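PDB 4N6D: TRAP dicarboxylate transporter-DctP subunit from Desulfovibrio salexigens, which probably binds a small organic acid in the periplasm and hands it to the membrane components of a TRAP (tripartite ATP-independent periplasmic) transporter. Local coordinates for residues P149-T154 with S208-L213; R223-T228 with Y285-I290; R138-T143 with V254-G259; I90-L95 with F235-N240. All blocks are in the same frame, centred on the assembly; numbering follows the deposited sequence. Where two conformers were deposited one is given.

Contact 1 of 4, residues P149-T154 with S208-L213; sequences PSNIMT and SSFEVL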
# COMPACT_ATOMS: atom_id res chain seq x y z
N PRO A 149 2.41 2.33 6.11
CA PRO A 149 3.55 1.43 6.28
C PRO A 149 3.27 0.28 7.22
O PRO A 149 2.43 0.38 8.12
CB PRO A 149 4.63 2.36 6.88
CG PRO A 149 4.25 3.70 6.39
CD PRO A 149 2.76 3.72 6.43
N SER A 150 3.99 -0.81 7.00
CA SER A 150 3.95 -1.98 7.87
C SER A 150 4.81 -1.79 9.09
O SER A 150 5.94 -1.35 8.99
CB SER A 150 4.45 -3.17 7.09
OG SER A 150 3.58 -3.41 5.98
N ASN A 151 4.25 -2.18 10.23
CA ASN A 151 4.84 -1.99 11.54
C ASN A 151 4.65 -3.27 12.37
O ASN A 151 3.89 -4.16 11.98
CB ASN A 151 4.18 -0.82 12.23
CG ASN A 151 4.54 0.51 11.58
OD1 ASN A 151 5.70 0.89 11.56
ND2 ASN A 151 3.54 1.23 11.09
N ILE A 152 5.35 -3.35 13.49
CA ILE A 152 5.36 -4.56 14.30
C ILE A 152 4.51 -4.34 15.53
O ILE A 152 4.80 -3.46 16.33
CB ILE A 152 6.80 -4.92 14.69
CG1 ILE A 152 7.61 -5.20 13.42
CG2 ILE A 152 6.83 -6.15 15.60
CD1 ILE A 152 9.09 -5.43 13.64
N MET A 153 3.45 -5.15 15.67
CA MET A 153 2.50 -5.03 16.75
C MET A 153 2.55 -6.33 17.55
O MET A 153 2.34 -7.42 17.00
CB MET A 153 1.11 -4.83 16.18
CG MET A 153 0.94 -3.51 15.43
SD MET A 153 -0.51 -3.52 14.37
CE MET A 153 0.17 -4.36 12.94
N THR A 154 2.83 -6.22 18.85
CA THR A 154 3.18 -7.39 19.64
C THR A 154 2.60 -7.42 21.05
O THR A 154 2.17 -6.40 21.59
CB THR A 154 4.72 -7.49 19.80
OG1 THR A 154 5.23 -6.25 20.33
CG2 THR A 154 5.41 -7.80 18.47
N SER A 208 2.03 -5.66 10.07
CA SER A 208 0.99 -5.13 9.21
C SER A 208 0.84 -3.63 9.46
O SER A 208 1.55 -3.03 10.25
CB SER A 208 -0.33 -5.85 9.53
OG SER A 208 -1.28 -5.63 8.50
N SER A 209 -0.10 -2.99 8.78
CA SER A 209 -0.33 -1.60 9.08
C SER A 209 -1.19 -1.46 10.34
O SER A 209 -1.92 -2.37 10.73
CB SER A 209 -0.93 -0.83 7.90
OG SER A 209 -2.09 -1.44 7.42
N PHE A 210 -1.06 -0.32 11.00
CA PHE A 210 -1.68 -0.09 12.30
C PHE A 210 -3.20 -0.09 12.29
O PHE A 210 -3.81 -0.21 13.36
CB PHE A 210 -1.21 1.26 12.89
CG PHE A 210 0.20 1.26 13.46
CD1 PHE A 210 0.75 0.14 14.05
CD2 PHE A 210 0.96 2.42 13.42
CE1 PHE A 210 2.05 0.16 14.59
CE2 PHE A 210 2.24 2.46 13.95
CZ PHE A 210 2.79 1.34 14.54
N GLU A 211 -3.85 0.04 11.14
CA GLU A 211 -5.31 0.08 11.19
C GLU A 211 -5.92 -1.20 11.77
O GLU A 211 -7.05 -1.19 12.24
CB GLU A 211 -5.96 0.41 9.83
CG GLU A 211 -6.20 -0.75 8.96
CD GLU A 211 -5.00 -1.08 8.17
OE1 GLU A 211 -3.95 -0.46 8.45
OE2 GLU A 211 -5.13 -1.93 7.26
N VAL A 212 -5.17 -2.31 11.73
CA VAL A 212 -5.73 -3.58 12.20
C VAL A 212 -5.93 -3.57 13.72
O VAL A 212 -6.66 -4.39 14.27
CB VAL A 212 -4.84 -4.78 11.80
CG1 VAL A 212 -4.70 -4.87 10.28
CG2 VAL A 212 -3.47 -4.69 12.45
N LEU A 213 -5.27 -2.64 14.40
CA LEU A 213 -5.39 -2.55 15.85
C LEU A 213 -6.83 -2.31 16.28
O LEU A 213 -7.29 -2.88 17.28
CB LEU A 213 -4.46 -1.46 16.40
CG LEU A 213 -2.99 -1.90 16.37
CD1 LEU A 213 -2.06 -0.72 16.59
CD2 LEU A 213 -2.71 -3.04 17.40
O HOH W 1 0.69 1.62 9.87
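N151 and S208 form an antiparallel hydrogen-bonded pair, and both direct hydrogen bonds between 149-154 and 208-213 belong to it. N151 N donates to S208 O at 2.8 Å, and S208 N returns a bond to N151 O at 3.1 Å. CA-H...O contacts extend the pairing, from S209 CA to P149 O and from S150 CA to S208 O. Beyond them a water donates to P149 O, accepts from F210 N at 2.8 Å and, weakly, from N151 ND2.

The aromatic contacts centre on F210. One face carries the N151 amide, with ND2 3.4 Å from F210 CE2 and the two planes only 18° apart, while OD1 of the same amide is held by N229 N. M153 comes to the rim of the ring instead. Its SD lies 5.2 Å from the F210 centroid and 87° off the normal, a Met-aromatic contact made at the edge.

Apolar packing is the work of M153. A bend at its last torsion (chi3 -82°) folds the methyl back, so that CE reaches V212 CG2 at 3.7 Å while SD rests on L213 CG at 3.6 Å. M153 CE also lies against a polar neighbour, S208 O, at 3.3 Å.

The type I turn from S209 to V212 carries 208-213 away from the strand, N151-S208 being the one bridge between the two segments. Chemically the contact therefore changes along strand 151-154: backbone polar groups are satisfied by each other and by water around N151, and a thioether fills the angle between strand and helix at M153.

Contact 2 of 4, residues R223-T228 with Y285-I290; sequences RYETET and YSIEMI
R223 meets Y285 at one end of a parallel strand pair, 224-226 with 288-290, on the border of a four-stranded mixed sheet; the two short axes run 24° apart. R223 and Y224 both face T154 of the neighbouring strand, a classic beta bulge.

Tracing R223 outward, CB stands 4.2 Å from I287 CG2. The chain then runs extended to NE, which carries CD past Y285 O at 3.5 Å and NE past Y285 CB. CZ lies near Y285 CD1 and NH1 near Y285 O. At the tip, Y285 CD1 lies over one face of the guanidinium, toward its rim, and is 3.4 Å from NH2; the group and the ring are inclined at 44°. NH2 finds its hydrogen bond at E220 O, and the Y285 hydroxyl pairs with N217.

Within the ladder the first segment's odd-numbered residues do the bonding: R223 O accepts from E288 N, E225 N donates to E288 O, E225 O accepts from I290 N at 2.8 Å, and E227 N donates to I290 O. A water donating to both R223 O and S286 O extends the link ahead of the first rung.

E225 and M289 share one face, where M289 SD touches E225 CG at 3.9 Å and E225 OE2 rests against I287 CG2 at 3.4 Å. On the other face lie Y224, E288, T226 and I290. Here E288, whose OE2 forms a salt bridge with R159, sets OE1 at the edge of the Y224 ring, in its plane and 3.5 Å from CE1, with carboxylate and ring planes 67° apart.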
# COMPACT_ATOMS: atom_id res chain seq x y z
N ARG A 223 -0.57 -4.82 22.65
CA ARG A 223 -0.64 -3.47 23.16
C ARG A 223 0.67 -2.70 23.09
O ARG A 223 0.78 -1.65 23.71
CB ARG A 223 -1.13 -3.52 24.61
CG ARG A 223 -2.50 -4.19 24.67
CD ARG A 223 -3.19 -4.05 25.98
NE ARG A 223 -4.41 -4.86 25.97
CZ ARG A 223 -5.31 -4.86 26.94
NH1 ARG A 223 -5.14 -4.08 28.00
NH2 ARG A 223 -6.38 -5.64 26.84
N TYR A 224 1.64 -3.25 22.36
CA TYR A 224 2.92 -2.58 22.12
C TYR A 224 3.16 -2.53 20.62
O TYR A 224 3.20 -3.55 19.93
CB TYR A 224 4.07 -3.30 22.83
CG TYR A 224 3.82 -3.35 24.30
CD1 TYR A 224 4.19 -2.30 25.12
CD2 TYR A 224 3.17 -4.44 24.87
CE1 TYR A 224 3.94 -2.32 26.48
CE2 TYR A 224 2.91 -4.47 26.23
CZ TYR A 224 3.29 -3.40 27.02
OH TYR A 224 3.06 -3.39 28.37
N GLU A 225 3.28 -1.30 20.12
CA GLU A 225 3.29 -1.06 18.70
C GLU A 225 4.63 -0.41 18.36
O GLU A 225 4.88 0.75 18.74
CB GLU A 225 2.14 -0.15 18.30
CG GLU A 225 0.90 -0.23 19.19
CD GLU A 225 0.28 -1.62 19.30
OE1 GLU A 225 0.66 -2.52 18.52
OE2 GLU A 225 -0.60 -1.82 20.19
N THR A 226 5.48 -1.14 17.64
CA THR A 226 6.80 -0.61 17.27
C THR A 226 6.78 -0.08 15.85
O THR A 226 6.57 -0.84 14.90
CB THR A 226 7.86 -1.69 17.45
OG1 THR A 226 7.86 -2.09 18.83
CG2 THR A 226 9.24 -1.15 17.07
N GLU A 227 6.99 1.22 15.71
CA GLU A 227 6.88 1.88 14.41
C GLU A 227 8.20 1.78 13.66
O GLU A 227 9.13 2.58 13.82
CB GLU A 227 6.44 3.34 14.57
CG GLU A 227 5.90 3.93 13.25
CD GLU A 227 5.33 5.33 13.40
OE1 GLU A 227 5.89 6.11 14.20
OE2 GLU A 227 4.31 5.64 12.72
N THR A 228 8.29 0.74 12.85
CA THR A 228 9.46 0.49 12.02
C THR A 228 9.32 1.14 10.63
O THR A 228 10.33 1.30 9.93
CB THR A 228 9.65 -1.00 11.80
OG1 THR A 228 8.43 -1.56 11.27
CG2 THR A 228 10.00 -1.71 13.10
N TYR A 285 -7.27 0.48 25.41
CA TYR A 285 -6.32 -0.49 25.97
C TYR A 285 -4.96 0.07 26.35
O TYR A 285 -4.07 -0.71 26.68
CB TYR A 285 -6.10 -1.64 24.98
CG TYR A 285 -7.35 -2.32 24.46
CD1 TYR A 285 -8.10 -3.17 25.26
CD2 TYR A 285 -7.74 -2.14 23.14
CE1 TYR A 285 -9.23 -3.82 24.74
CE2 TYR A 285 -8.84 -2.77 22.62
CZ TYR A 285 -9.58 -3.59 23.41
OH TYR A 285 -10.69 -4.20 22.85
N SER A 286 -4.81 1.39 26.34
CA SER A 286 -3.56 2.05 26.72
C SER A 286 -2.35 1.45 26.00
O SER A 286 -1.35 1.12 26.63
CB SER A 286 -3.34 1.97 28.23
OG SER A 286 -4.34 2.68 28.94
N ILE A 287 -2.46 1.33 24.69
CA ILE A 287 -1.35 0.84 23.90
C ILE A 287 -0.21 1.83 24.00
O ILE A 287 -0.40 3.01 24.32
CB ILE A 287 -1.75 0.62 22.41
CG1 ILE A 287 -2.22 1.92 21.77
CG2 ILE A 287 -2.84 -0.45 22.30
CD1 ILE A 287 -2.08 1.94 20.26
N GLU A 288 1.00 1.33 23.73
CA GLU A 288 2.20 2.15 23.77
C GLU A 288 2.86 2.14 22.41
O GLU A 288 3.04 1.08 21.81
CB GLU A 288 3.19 1.62 24.82
CG GLU A 288 4.48 2.43 24.88
CD GLU A 288 5.52 1.84 25.81
OE1 GLU A 288 5.19 0.93 26.60
OE2 GLU A 288 6.69 2.30 25.73
N MET A 289 3.22 3.32 21.93
CA MET A 289 3.97 3.47 20.68
C MET A 289 5.46 3.48 20.97
O MET A 289 5.93 4.23 21.82
CB MET A 289 3.57 4.76 19.97
CG MET A 289 2.09 4.96 19.79
SD MET A 289 1.27 3.65 18.87
CE MET A 289 2.17 3.71 17.30
N ILE A 290 6.19 2.66 20.24
CA ILE A 290 7.62 2.50 20.45
C ILE A 290 8.41 2.79 19.17
O ILE A 290 7.97 2.44 18.09
CB ILE A 290 7.93 1.07 20.89
CG1 ILE A 290 7.21 0.76 22.20
CG2 ILE A 290 9.45 0.89 21.04
CD1 ILE A 290 7.25 -0.71 22.59
O HOH W 2 0.77 -0.59 26.63
O HOH W 3 6.45 5.52 17.47

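Contact 3 of 4, residues R138-T143 with V254-G259; sequences RFKVLT and VLNDLG. With I3C (5-amino-2,4,6-triiodobenzene-1,3-dicarboxylic acid), chain C.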
# COMPACT_ATOMS: atom_id res chain seq x y z
N ARG A 138 -1.26 -1.65 -21.57
CA ARG A 138 -2.55 -2.17 -22.02
C ARG A 138 -3.73 -1.43 -21.42
O ARG A 138 -4.88 -1.64 -21.84
CB ARG A 138 -2.67 -3.63 -21.65
CG ARG A 138 -1.58 -4.47 -22.28
CD ARG A 138 -2.12 -5.38 -23.32
NE ARG A 138 -1.07 -6.31 -23.75
CZ ARG A 138 -0.51 -6.33 -24.95
NH1 ARG A 138 0.43 -7.23 -25.21
NH2 ARG A 138 -0.89 -5.46 -25.88
N PHE A 139 -3.46 -0.58 -20.44
CA PHE A 139 -4.52 0.07 -19.66
C PHE A 139 -4.40 1.58 -19.64
O PHE A 139 -3.33 2.13 -19.88
CB PHE A 139 -4.45 -0.40 -18.20
CG PHE A 139 -4.49 -1.87 -18.05
CD1 PHE A 139 -5.67 -2.57 -18.26
CD2 PHE A 139 -3.36 -2.56 -17.67
CE1 PHE A 139 -5.70 -3.96 -18.11
CE2 PHE A 139 -3.39 -3.94 -17.54
CZ PHE A 139 -4.55 -4.64 -17.75
N LYS A 140 -5.50 2.25 -19.32
CA LYS A 140 -5.41 3.60 -18.78
C LYS A 140 -5.23 3.47 -17.27
O LYS A 140 -6.02 2.81 -16.60
CB LYS A 140 -6.67 4.40 -19.07
CG LYS A 140 -6.73 5.73 -18.30
CD LYS A 140 -5.64 6.70 -18.73
CE LYS A 140 -5.80 8.02 -17.99
NZ LYS A 140 -4.92 9.08 -18.52
N VAL A 141 -4.18 4.08 -16.73
CA VAL A 141 -3.98 4.10 -15.30
C VAL A 141 -4.74 5.30 -14.73
O VAL A 141 -4.35 6.45 -14.99
CB VAL A 141 -2.50 4.15 -14.93
CG1 VAL A 141 -2.33 4.25 -13.43
CG2 VAL A 141 -1.78 2.90 -15.47
N LEU A 142 -5.82 5.04 -14.00
CA LEU A 142 -6.70 6.11 -13.53
C LEU A 142 -6.14 6.79 -12.28
O LEU A 142 -6.34 7.99 -12.10
CB LEU A 142 -8.10 5.58 -13.21
CG LEU A 142 -8.86 5.14 -14.46
CD1 LEU A 142 -10.16 4.50 -14.02
CD2 LEU A 142 -9.11 6.32 -15.34
N THR A 143 -5.55 6.00 -11.39
CA THR A 143 -4.87 6.54 -10.21
C THR A 143 -3.99 5.44 -9.62
O THR A 143 -4.03 4.29 -10.07
CB THR A 143 -5.83 7.13 -9.12
OG1 THR A 143 -5.07 7.90 -8.18
CG2 THR A 143 -6.56 6.03 -8.39
N VAL A 254 -11.89 15.03 -16.84
CA VAL A 254 -12.28 14.80 -15.46
C VAL A 254 -11.48 13.66 -14.86
O VAL A 254 -10.97 13.76 -13.76
CB VAL A 254 -13.79 14.51 -15.35
CG1 VAL A 254 -14.15 14.07 -13.96
CG2 VAL A 254 -14.60 15.75 -15.73
N LEU A 255 -11.39 12.55 -15.59
CA LEU A 255 -10.71 11.38 -15.03
C LEU A 255 -9.20 11.60 -14.93
O LEU A 255 -8.56 11.10 -14.02
CB LEU A 255 -11.02 10.14 -15.86
CG LEU A 255 -12.26 9.36 -15.43
CD1 LEU A 255 -13.50 10.19 -15.29
CD2 LEU A 255 -12.50 8.23 -16.42
N ASN A 256 -8.65 12.35 -15.87
CA ASN A 256 -7.23 12.65 -15.86
C ASN A 256 -6.92 13.53 -14.67
O ASN A 256 -5.97 13.27 -13.94
CB ASN A 256 -6.83 13.36 -17.14
CG ASN A 256 -6.55 12.41 -18.27
OD1 ASN A 256 -6.21 11.26 -18.04
ND2 ASN A 256 -6.66 12.90 -19.50
N ASP A 257 -7.73 14.57 -14.46
CA ASP A 257 -7.51 15.46 -13.32
C ASP A 257 -7.63 14.75 -11.98
O ASP A 257 -6.94 15.08 -11.00
CB ASP A 257 -8.48 16.63 -13.37
CG ASP A 257 -8.13 17.65 -14.45
OD1 ASP A 257 -7.01 17.60 -14.97
OD2 ASP A 257 -8.97 18.51 -14.75
N LEU A 258 -8.50 13.74 -11.91
CA LEU A 258 -8.63 12.96 -10.68
C LEU A 258 -7.45 12.03 -10.36
O LEU A 258 -7.38 11.46 -9.28
CB LEU A 258 -9.91 12.13 -10.70
CG LEU A 258 -11.14 12.89 -10.24
CD1 LEU A 258 -12.40 12.16 -10.70
CD2 LEU A 258 -11.12 13.10 -8.71
N GLY A 259 -6.51 11.84 -11.28
CA GLY A 259 -5.46 10.87 -11.01
C GLY A 259 -4.62 11.26 -9.79
O GLY A 259 -4.50 10.51 -8.82
I3 I3C C . -3.52 -7.32 -30.61
I2 I3C C . -3.04 -9.15 -24.84
I1 I3C C . -8.16 -9.92 -27.85
O8 I3C C . -6.32 -9.44 -31.00
O9 I3C C . -7.22 -7.57 -30.25
C10 I3C C . -6.02 -10.01 -25.48
N13 I3C C . -2.18 -7.87 -27.68
C1 I3C C . -5.61 -8.66 -28.89
C6 I3C C . -4.30 -8.21 -28.87
C5 I3C C . -3.53 -8.33 -27.72
C4 I3C C . -4.10 -8.93 -26.63
C3 I3C C . -5.41 -9.37 -26.66
C2 I3C C . -6.17 -9.25 -27.79
C7 I3C C . -6.43 -8.54 -30.11
O11 I3C C . -6.66 -9.33 -24.63
O12 I3C C . -5.90 -11.25 -25.36
O HOH W 4 -8.95 9.06 -12.12
O HOH W 5 -6.06 9.71 -14.21
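K140 approaches the flat amide of N256 in the plane of its carbonyl, NZ donating to OD1 at 2.6 Å. Two other flat groups lie at the N-terminal start of strand 139-146, away from the helix. The R138 guanidinium has iodine I2 of the triiodo phasing compound I3C over one face, offset toward the rim, and its NH2 is 3.3 Å from the I3C nitrogen N13; R81 supplies a hydrogen bond to the same molecule. The F139 ring carries R138 CB over the centre of one face, 4.1 Å above the plane, and packs against L80, V83 and M84 of helix 79-85.

Strand and helix 254-259 run at 58° to each other and converge at T143 and G259. T143 OG1, placed anti to its own nitrogen (chi1 -166°), donates to G259 O at 2.7 Å on a carbonyl lone pair. L142 O sits 3.2 Å from G259 CA in a CA-H...O contact, at the bare backbone of the glycine. The L142 and L255 side chains run alongside one another in the same direction, CD2 to CD2 4.0 Å. K140 reaches the helix through a bend at its second torsion (chi2 66°), with W244 beside both it and N256.

Two waters each donate to L142 O and to L255 O. Inside the helix, G259 N bonds to N256 O, three residues back, while L255 O receives the waters, at 2.8 Å for the first. The directional links are polar: a lysine-amide bond, a hydroxyl-carbonyl bond and a pair of waters between two backbone oxygens; the leucine pair adds the apolar part.

Contact 4 of 4, residues I90-L95 with F235-N240; sequences IGCVSL and FAIIMN. With EDO (1,2-ethanediol), chain E.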
# COMPACT_ATOMS: atom_id res chain seq x y z
N ILE A 90 -13.10 -1.17 -15.04
CA ILE A 90 -12.09 -0.66 -14.12
C ILE A 90 -11.84 -1.68 -13.06
O ILE A 90 -12.75 -2.43 -12.68
CB ILE A 90 -12.58 0.66 -13.44
CG1 ILE A 90 -12.89 1.72 -14.48
CG2 ILE A 90 -11.55 1.15 -12.41
CD1 ILE A 90 -13.65 2.93 -13.87
N GLY A 91 -10.61 -1.77 -12.59
CA GLY A 91 -10.27 -2.69 -11.52
C GLY A 91 -9.11 -2.18 -10.67
O GLY A 91 -8.36 -1.30 -11.10
N CYS A 92 -9.01 -2.75 -9.48
CA CYS A 92 -7.97 -2.42 -8.48
C CYS A 92 -6.96 -3.55 -8.36
O CYS A 92 -7.31 -4.71 -8.06
CB CYS A 92 -8.63 -2.19 -7.13
SG CYS A 92 -7.44 -1.72 -5.83
N VAL A 93 -5.70 -3.20 -8.57
CA VAL A 93 -4.62 -4.17 -8.54
C VAL A 93 -3.65 -3.88 -7.40
O VAL A 93 -3.14 -2.78 -7.27
CB VAL A 93 -3.85 -4.17 -9.86
CG1 VAL A 93 -2.68 -5.16 -9.81
CG2 VAL A 93 -4.79 -4.50 -11.04
N SER A 94 -3.38 -4.90 -6.58
CA SER A 94 -2.31 -4.85 -5.59
C SER A 94 -1.05 -5.38 -6.27
O SER A 94 -0.95 -6.56 -6.56
CB SER A 94 -2.66 -5.73 -4.39
OG SER A 94 -1.60 -5.73 -3.43
N LEU A 95 -0.10 -4.50 -6.56
CA LEU A 95 1.01 -4.90 -7.42
C LEU A 95 1.83 -6.06 -6.86
O LEU A 95 2.33 -6.88 -7.63
CB LEU A 95 1.94 -3.72 -7.72
CG LEU A 95 1.29 -2.41 -8.18
CD1 LEU A 95 2.40 -1.40 -8.54
CD2 LEU A 95 0.36 -2.61 -9.38
N PHE A 235 -0.73 0.09 -5.11
CA PHE A 235 -1.92 -0.31 -5.86
C PHE A 235 -2.05 0.56 -7.10
O PHE A 235 -1.63 1.72 -7.10
CB PHE A 235 -3.19 -0.05 -5.03
CG PHE A 235 -3.32 -0.91 -3.80
CD1 PHE A 235 -2.61 -0.63 -2.64
CD2 PHE A 235 -4.17 -1.99 -3.80
CE1 PHE A 235 -2.73 -1.41 -1.53
CE2 PHE A 235 -4.31 -2.78 -2.67
CZ PHE A 235 -3.58 -2.49 -1.54
N ALA A 236 -2.65 -0.01 -8.15
CA ALA A 236 -3.04 0.75 -9.32
C ALA A 236 -4.51 0.55 -9.62
O ALA A 236 -5.04 -0.56 -9.47
CB ALA A 236 -2.20 0.32 -10.54
N ILE A 237 -5.17 1.63 -10.02
CA ILE A 237 -6.52 1.54 -10.58
C ILE A 237 -6.40 1.60 -12.09
O ILE A 237 -5.90 2.59 -12.66
CB ILE A 237 -7.42 2.65 -10.05
CG1 ILE A 237 -7.46 2.66 -8.51
CG2 ILE A 237 -8.82 2.51 -10.67
CD1 ILE A 237 -7.85 1.31 -7.87
N ILE A 238 -6.81 0.52 -12.75
CA ILE A 238 -6.64 0.38 -14.19
C ILE A 238 -7.99 0.37 -14.90
O ILE A 238 -8.98 -0.12 -14.35
CB ILE A 238 -5.84 -0.93 -14.56
CG1 ILE A 238 -6.46 -2.18 -13.93
CG2 ILE A 238 -4.37 -0.79 -14.15
CD1 ILE A 238 -5.93 -3.51 -14.52
N MET A 239 -8.00 0.89 -16.12
CA MET A 239 -9.21 0.92 -16.93
C MET A 239 -8.94 0.27 -18.29
O MET A 239 -7.88 0.45 -18.89
CB MET A 239 -9.67 2.36 -17.10
CG MET A 239 -10.91 2.50 -17.96
SD MET A 239 -11.58 4.17 -17.93
CE MET A 239 -13.24 3.87 -18.51
N ASN A 240 -9.92 -0.49 -18.75
CA ASN A 240 -9.87 -1.14 -20.06
C ASN A 240 -9.68 -0.09 -21.15
O ASN A 240 -10.33 0.97 -21.11
CB ASN A 240 -11.17 -1.90 -20.28
CG ASN A 240 -11.28 -2.45 -21.67
OD1 ASN A 240 -11.79 -1.77 -22.56
ND2 ASN A 240 -10.83 -3.69 -21.87
C1 EDO E . -5.23 -8.27 -7.06
O1 EDO E . -3.98 -7.60 -7.21
C2 EDO E . -6.03 -7.89 -8.30
O2 EDO E . -5.15 -8.08 -9.42
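G91 with I238 and V93 with A236 are the hydrogen-bonded pairs of an antiparallel ladder between strands 90-94 and 235-240. Each pair exchanges two backbone bonds; V93 N to A236 O, 2.9 Å with 169° at the hydrogen, represents the set. In the non-hydrogen-bonded pairs, one between these and one beyond each, CA-H...O contacts run from I90 to I238 O, from I237 to G91 O and from F235 to V93 O.

Apolar contacts divide by face. On the side of I90, C92, I237 and F235, which helix 43-58 covers, the closest approach is I90 CG2 to I237 CG2 at 3.5 Å, and I237 CD1 bends back to C92 CB at 3.7 Å. On the other side, toward helix 79-85, I238 has CG1 between its own nitrogen and carbonyl carbon (chi1 54°). That placement brings CD1 to V93 CG2 at 3.8 Å. Just past the strand, L95 CD2 lies 4.1 Å from A236 CB.

As a sulfur-aromatic contact, C92 SG stands 5.1 Å from the F235 centroid, 68° off the normal and so oblique. The ring itself is flanked by F145 and F43.

S94 N donates at 2.8 Å to O1 of an ethanediol probably taken up from the crystallisation liquor and also held by H98, and N240 OD1 caps S243 N at the start of helix 241-245.

With strands ordered 63-68, 30-35, 90-94, 234-240, 139-146, and 234-240 antiparallel to its neighbour 90-94, this is the 2-1-3-n-4 sheet typical of a lobe of type 2 periplasmic binding proteins.

Overall arrangement
The contacts fall into two groups on opposite sides of the chain's centre. Contacts 1 and 2, with centres 9 Å apart, share the four-stranded sheet, where 151-154 and 224-226 are neighbours. Contacts 3 and 4, with centres 10 Å apart, share the five-stranded sheet through adjacent strands 139-146 and 234-240. Contacts 1 and 4 have centres 24 Å apart. Contact 1 closes before contact 2 opens, while contacts 3 and 4 alternate with each other and both with contact 2. The chain passes between sheets at 146-151, returns between 226 and 234, and crosses again along helix 249-285. Such repeated crossings suit two lobes hinged about a ligand cleft, here in the open state.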